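Local atomic coordinates of polyketide synthase (Lyngbya majuscula 19L, PDB entry 3QIT), a protein that probably releases the finished polyketide chain as a thioesterase and decarboxylates it to form the terminal alkene of curacin A. Residues V126-P131 with S221-M226; C17-G22 with A58-G63. One frame throughout, in Å; residues are numbered along the deposited sequence.

Contact 1 (V126-P131 with S221-M226); sequences VELPLP and SQYLEM
The phenol oxygen of Tyr223 has two polar partners, Thr110 OG1, to which it is hydrogen-bonded, and a water, whose bond to Tyr223 OH is weak at 2.9 Å. Leu128 packs against the same buried hydroxyl, with Leu128 CD1 3.4 Å from Tyr223 OH as the two side chains arrive from opposite directions. The water also donates to Pro129 O at 2.6 Å, which makes a water bridge, firm toward Pro129 O and weak toward Tyr223 OH, where no direct hydrogen bond spans the two segments. Tyr223 reaches this spot with CG anti to its own N (chi1 -174°), which carries the ring off the helix and in among the loop residues. Leu130 CD2 lies in the plane of the ring, at its edge, 3.9 Å from Tyr223 CD2. Pro131 crosses the tyrosine at about a right angle and approaches the same ring carbon obliquely, Pro131 CD being 3.6 Å from Tyr223 CD2. The next residue on the helix, Leu224, adds an apolar contact, Leu224 CD2 meeting Leu130 CD2 at 3.9 Å. A leucine in place of Tyr223 would probably leave Thr110 and the bridging water without their hydroxyl mate and a gap beside Leu130 and Pro131, where the ring now packs. Glu127, just before Leu128, is hydrogen-bonded through OE1 to His269 ND1, consistent with its being the acid of a Ser-His-Glu triad with Ser103. The contact packs helix 220-229 against the loop that leaves strand 120-126. Leu128 also rests on Ala106 of helix 104-115, Tyr223 on Met107 of that helix, and Leu130 and Leu224 both touch Gln252 of helix 247-256.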
loop_
_atom_site.group_PDB
_atom_site.type_symbol
_atom_site.label_atom_id
_atom_site.label_comp_id
_atom_site.label_asym_id
_atom_site.label_seq_id
_atom_site.Cartn_x
_atom_site.Cartn_y
_atom_site.Cartn_z
ATOM N N VAL B 126 17.889 -16.382 6.166
ATOM C CA VAL B 126 17.629 -17.376 7.206
ATOM C C VAL B 126 16.164 -17.739 7.164
ATOM O O VAL B 126 15.303 -16.868 7.351
ATOM C CB VAL B 126 17.996 -16.848 8.609
ATOM C CG1 VAL B 126 17.829 -17.946 9.671
ATOM C CG2 VAL B 126 19.448 -16.371 8.609
ATOM N N GLU B 127 15.893 -19.006 6.849
ATOM C CA GLU B 127 14.518 -19.529 6.770
ATOM C C GLU B 127 13.652 -18.742 5.793
ATOM O O GLU B 127 12.591 -18.188 6.142
ATOM C CB GLU B 127 13.906 -19.613 8.167
ATOM C CG GLU B 127 14.521 -20.771 8.982
ATOM C CD GLU B 127 13.876 -22.096 8.651
ATOM O OE1 GLU B 127 12.630 -22.184 8.821
ATOM O OE2 GLU B 127 14.587 -23.041 8.209
ATOM N N LEU B 128 14.109 -18.713 4.548
ATOM C CA LEU B 128 13.414 -18.027 3.474
ATOM C C LEU B 128 12.149 -18.787 3.123
ATOM O O LEU B 128 12.210 -19.967 2.832
ATOM C CB LEU B 128 14.329 -17.942 2.240
ATOM C CG LEU B 128 13.700 -17.238 1.037
ATOM C CD1 LEU B 128 13.684 -15.706 1.242
ATOM C CD2 LEU B 128 14.443 -17.643 -0.246
ATOM N N PRO B 129 10.985 -18.107 3.181
ATOM C CA PRO B 129 9.755 -18.808 2.760
ATOM C C PRO B 129 9.554 -18.752 1.246
ATOM O O PRO B 129 10.238 -18.006 0.546
ATOM C CB PRO B 129 8.642 -18.046 3.497
ATOM C CG PRO B 129 9.241 -16.718 3.914
ATOM C CD PRO B 129 10.739 -16.751 3.702
ATOM N N LEU B 130 8.638 -19.567 0.737
ATOM C CA LEU B 130 8.202 -19.425 -0.638
ATOM C C LEU B 130 6.690 -19.254 -0.567
ATOM O O LEU B 130 6.044 -19.911 0.263
ATOM C CB LEU B 130 8.539 -20.668 -1.458
ATOM C CG LEU B 130 9.941 -20.867 -2.035
ATOM C CD1 LEU B 130 9.942 -22.092 -2.970
ATOM C CD2 LEU B 130 10.420 -19.622 -2.775
ATOM N N PRO B 131 6.136 -18.365 -1.406
ATOM C CA PRO B 131 4.679 -18.257 -1.540
ATOM C C PRO B 131 4.070 -19.568 -2.018
ATOM O O PRO B 131 4.652 -20.258 -2.871
ATOM C CB PRO B 131 4.505 -17.182 -2.618
ATOM C CG PRO B 131 5.768 -16.409 -2.612
ATOM C CD PRO B 131 6.836 -17.400 -2.276
ATOM N N SER B 221 5.373 -17.974 -8.837
ATOM C CA SER B 221 6.109 -17.918 -10.102
ATOM C C SER B 221 6.953 -16.642 -10.242
ATOM O O SER B 221 8.150 -16.706 -10.525
ATOM C CB SER B 221 5.127 -18.043 -11.271
ATOM O OG SER B 221 5.825 -18.169 -12.492
ATOM N N GLN B 222 6.322 -15.492 -10.020
ATOM C CA GLN B 222 7.002 -14.198 -10.097
ATOM C C GLN B 222 8.142 -14.098 -9.074
ATOM O O GLN B 222 9.231 -13.595 -9.390
ATOM C CB GLN B 222 5.999 -13.058 -9.888
ATOM C CG GLN B 222 6.529 -11.669 -10.222
ATOM C CD GLN B 222 6.305 -11.276 -11.682
ATOM O OE1 GLN B 222 6.770 -11.951 -12.606
ATOM N NE2 GLN B 222 5.599 -10.167 -11.890
ATOM N N TYR B 223 7.879 -14.580 -7.860
ATOM C CA TYR B 223 8.870 -14.541 -6.790
ATOM C C TYR B 223 10.120 -15.340 -7.138
ATOM O O TYR B 223 11.231 -14.889 -6.878
ATOM C CB TYR B 223 8.301 -15.002 -5.439
ATOM C CG TYR B 223 9.311 -14.799 -4.332
ATOM C CD1 TYR B 223 9.823 -13.525 -4.080
ATOM C CD2 TYR B 223 9.803 -15.872 -3.587
ATOM C CE1 TYR B 223 10.769 -13.300 -3.093
ATOM C CE2 TYR B 223 10.762 -15.661 -2.572
ATOM C CZ TYR B 223 11.240 -14.364 -2.340
ATOM O OH TYR B 223 12.192 -14.106 -1.372
ATOM N N LEU B 224 9.938 -16.520 -7.725
ATOM C CA LEU B 224 11.077 -17.329 -8.156
ATOM C C LEU B 224 11.900 -16.583 -9.203
ATOM O O LEU B 224 13.129 -16.689 -9.225
ATOM C CB LEU B 224 10.619 -18.684 -8.705
ATOM C CG LEU B 224 9.977 -19.664 -7.711
ATOM C CD1 LEU B 224 9.515 -20.931 -8.432
ATOM C CD2 LEU B 224 10.943 -20.009 -6.578
ATOM N N GLU B 225 11.234 -15.816 -10.063
ATOM C CA GLU B 225 11.971 -15.038 -11.048
ATOM C C GLU B 225 12.845 -13.990 -10.364
ATOM O O GLU B 225 13.964 -13.735 -10.808
ATOM C CB GLU B 225 11.043 -14.403 -12.092
ATOM C CG GLU B 225 10.429 -15.407 -13.075
ATOM C CD GLU B 225 11.442 -16.023 -14.049
ATOM O OE1 GLU B 225 11.103 -17.049 -14.684
ATOM O OE2 GLU B 225 12.568 -15.487 -14.194
ATOM N N MET B 226 12.336 -13.400 -9.283
ATOM C CA MET B 226 13.127 -12.481 -8.466
ATOM C C MET B 226 14.354 -13.206 -7.915
ATOM O O MET B 226 15.484 -12.720 -8.067
ATOM C CB MET B 226 12.283 -11.893 -7.326
ATOM C CG MET B 226 13.091 -11.378 -6.124
ATOM S SD MET B 226 12.125 -10.380 -4.980
ATOM C CE MET B 226 12.006 -8.869 -5.927
HETATM O O HOH W 1 10.471 -15.430 0.479
#

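Contact 2 (C17-G22 with A58-G63); sequences CLCSWG and APDLFG
Cys17 to Cys19 pair antiparallel with Ala58 to Asp60, through Cys19-Ala58 as a hydrogen-bonded pair and Leu18-Pro59 as a non-hydrogen-bonded one. This is one of two antiparallel joins at this side of the alpha/beta-hydrolase sheet; from strand 55-59 onward the strands run parallel. Ala58 N gives a nearly straight bond to Cys19 O, 2.8 Å long. The return bond from Cys19 N to Ala58 O, 3.1 Å, comes from well above the carbonyl plane. Cys17 O takes Asp60 N at 2.9 Å and also a CA-H contact from Pro59. Proline has no N-H to offer, but at the non-hydrogen-bonded position its nitrogen costs no bond to strand 14-21. On the Leu18-Pro59 face, Leu18 CD2 lies 3.8 Å from Pro59 CB, and Leu18 continues onto Val88 of helix 78-91. The other face carries Cys19 and Ala58. There Trp21 sends its indole back along the strand, CG beside its own N (chi1 -61°), so that the ring edge at CZ3 meets Ala58 CB, 3.9 Å away in the ring plane. Trp21 NE1 is bonded to Gln43 OE1, and the indole packs on Ala46, Leu47 and Ala50 of helix 43-51. The buried Asp60 carboxylate has both oxygens engaged beyond the strand pair: OD1 accepts Gly39 N, and OD2 accepts Arg66 N and forms a salt bridge with Arg188. Asp60 OD2 also presses close to Cys17, 3.3 Å from its CB.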
loop_
_atom_site.group_PDB
_atom_site.type_symbol
_atom_site.label_atom_id
_atom_site.label_comp_id
_atom_site.label_asym_id
_atom_site.label_seq_id
_atom_site.Cartn_x
_atom_site.Cartn_y
_atom_site.Cartn_z
ATOM N N CYS B 17 12.903 3.130 14.394
ATOM C CA CYS B 17 13.888 2.854 15.450
ATOM C C CYS B 17 14.979 1.946 14.889
ATOM O O CYS B 17 14.675 0.858 14.373
ATOM C CB CYS B 17 13.229 2.133 16.636
ATOM S SG CYS B 17 14.463 1.873 17.984
ATOM N N LEU B 18 16.245 2.374 14.987
ATOM C CA LEU B 18 17.364 1.504 14.606
ATOM C C LEU B 18 18.022 0.951 15.859
ATOM O O LEU B 18 18.561 1.716 16.642
ATOM C CB LEU B 18 18.403 2.321 13.826
ATOM C CG LEU B 18 17.978 2.934 12.490
ATOM C CD1 LEU B 18 19.195 3.642 11.842
ATOM C CD2 LEU B 18 17.429 1.890 11.562
ATOM N N CYS B 19 17.963 -0.364 16.065
ATOM C CA CYS B 19 18.670 -0.965 17.188
ATOM C C CYS B 19 20.070 -1.260 16.700
ATOM O O CYS B 19 20.241 -1.737 15.578
ATOM C CB CYS B 19 18.040 -2.279 17.605
ATOM S SG CYS B 19 16.312 -2.146 18.131
ATOM N N SER B 20 21.075 -0.957 17.506
ATOM C CA SER B 20 22.437 -1.220 17.072
ATOM C C SER B 20 23.337 -1.707 18.197
ATOM O O SER B 20 23.122 -1.394 19.374
ATOM C CB SER B 20 23.060 0.020 16.408
ATOM O OG SER B 20 23.344 1.017 17.365
ATOM N N TRP B 21 24.341 -2.498 17.809
ATOM C CA TRP B 21 25.354 -3.001 18.722
ATOM C C TRP B 21 26.691 -2.768 18.053
ATOM O O TRP B 21 26.809 -2.887 16.833
ATOM C CB TRP B 21 25.194 -4.508 18.970
ATOM C CG TRP B 21 23.893 -4.928 19.582
ATOM C CD1 TRP B 21 23.659 -5.207 20.890
ATOM C CD2 TRP B 21 22.653 -5.132 18.894
ATOM N NE1 TRP B 21 22.343 -5.579 21.065
ATOM C CE2 TRP B 21 21.709 -5.564 19.852
ATOM C CE3 TRP B 21 22.262 -5.034 17.553
ATOM C CZ2 TRP B 21 20.368 -5.848 19.516
ATOM C CZ3 TRP B 21 20.921 -5.315 17.215
ATOM C CH2 TRP B 21 20.010 -5.738 18.193
ATOM N N GLY B 22 27.697 -2.416 18.846
ATOM C CA GLY B 22 29.058 -2.296 18.317
ATOM C C GLY B 22 29.411 -0.877 17.933
ATOM O O GLY B 22 28.585 0.016 18.064
ATOM N N ALA B 58 19.752 -3.320 13.345
ATOM C CA ALA B 58 18.521 -4.063 13.162
ATOM C C ALA B 58 17.360 -3.073 13.337
ATOM O O ALA B 58 16.981 -2.771 14.457
ATOM C CB ALA B 58 18.421 -5.230 14.188
ATOM N N PRO B 59 16.779 -2.599 12.234
ATOM C CA PRO B 59 15.619 -1.682 12.322
ATOM C C PRO B 59 14.404 -2.426 12.819
ATOM O O PRO B 59 14.221 -3.616 12.513
ATOM C CB PRO B 59 15.382 -1.258 10.869
ATOM C CG PRO B 59 16.012 -2.320 10.056
ATOM C CD PRO B 59 17.176 -2.842 10.834
ATOM N N ASP B 60 13.569 -1.731 13.594
ATOM C CA ASP B 60 12.221 -2.226 13.852
ATOM C C ASP B 60 11.391 -1.887 12.598
ATOM O O ASP B 60 11.316 -0.720 12.174
ATOM C CB ASP B 60 11.587 -1.497 15.051
ATOM C CG ASP B 60 12.180 -1.889 16.411
ATOM O OD1 ASP B 60 12.528 -3.061 16.656
ATOM O OD2 ASP B 60 12.274 -0.987 17.275
ATOM N N LEU B 61 10.718 -2.862 12.013
ATOM C CA LEU B 61 9.813 -2.564 10.904
ATOM C C LEU B 61 8.660 -1.707 11.426
ATOM O O LEU B 61 8.351 -1.777 12.627
ATOM C CB LEU B 61 9.318 -3.867 10.267
ATOM C CG LEU B 61 10.397 -4.723 9.600
ATOM C CD1 LEU B 61 9.777 -6.039 9.115
ATOM C CD2 LEU B 61 11.082 -3.947 8.443
ATOM N N PHE B 62 8.045 -0.881 10.572
ATOM C CA PHE B 62 6.919 -0.047 11.051
ATOM C C PHE B 62 5.860 -0.923 11.703
ATOM O O PHE B 62 5.630 -2.065 11.278
ATOM C CB PHE B 62 6.278 0.768 9.923
ATOM C CG PHE B 62 7.095 1.980 9.492
ATOM C CD1 PHE B 62 7.536 2.920 10.423
ATOM C CD2 PHE B 62 7.381 2.172 8.154
ATOM C CE1 PHE B 62 8.314 4.059 9.993
ATOM C CE2 PHE B 62 8.120 3.286 7.721
ATOM C CZ PHE B 62 8.588 4.226 8.644
ATOM N N GLY B 63 5.268 -0.406 12.775
ATOM C CA GLY B 63 4.307 -1.167 13.571
ATOM C C GLY B 63 4.892 -2.186 14.542
ATOM O O GLY B 63 4.148 -2.822 15.278
#

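Overall arrangement
From the N terminus, strand 14-21 enters contact 2 first, and the loop that contact 2 closes holds strand 28-32 and helix 43-51 before strand 55-59 returns to pair. Contact 1 opens later, after strand 120-126, and closes a longer excursion that includes helices 140-151, 163-173 and 179-188 and a two-stranded hairpin. The two loops follow in series, without nesting or crossing. The centres of contacts 1 and 2 are about 24 Å apart, on opposite sides of the chain's centre. Contact 2 is a joint within the central sheet; contact 1 brings the excursion back, through helix 220-229, to the loop at the C-terminal end of strand 120-126.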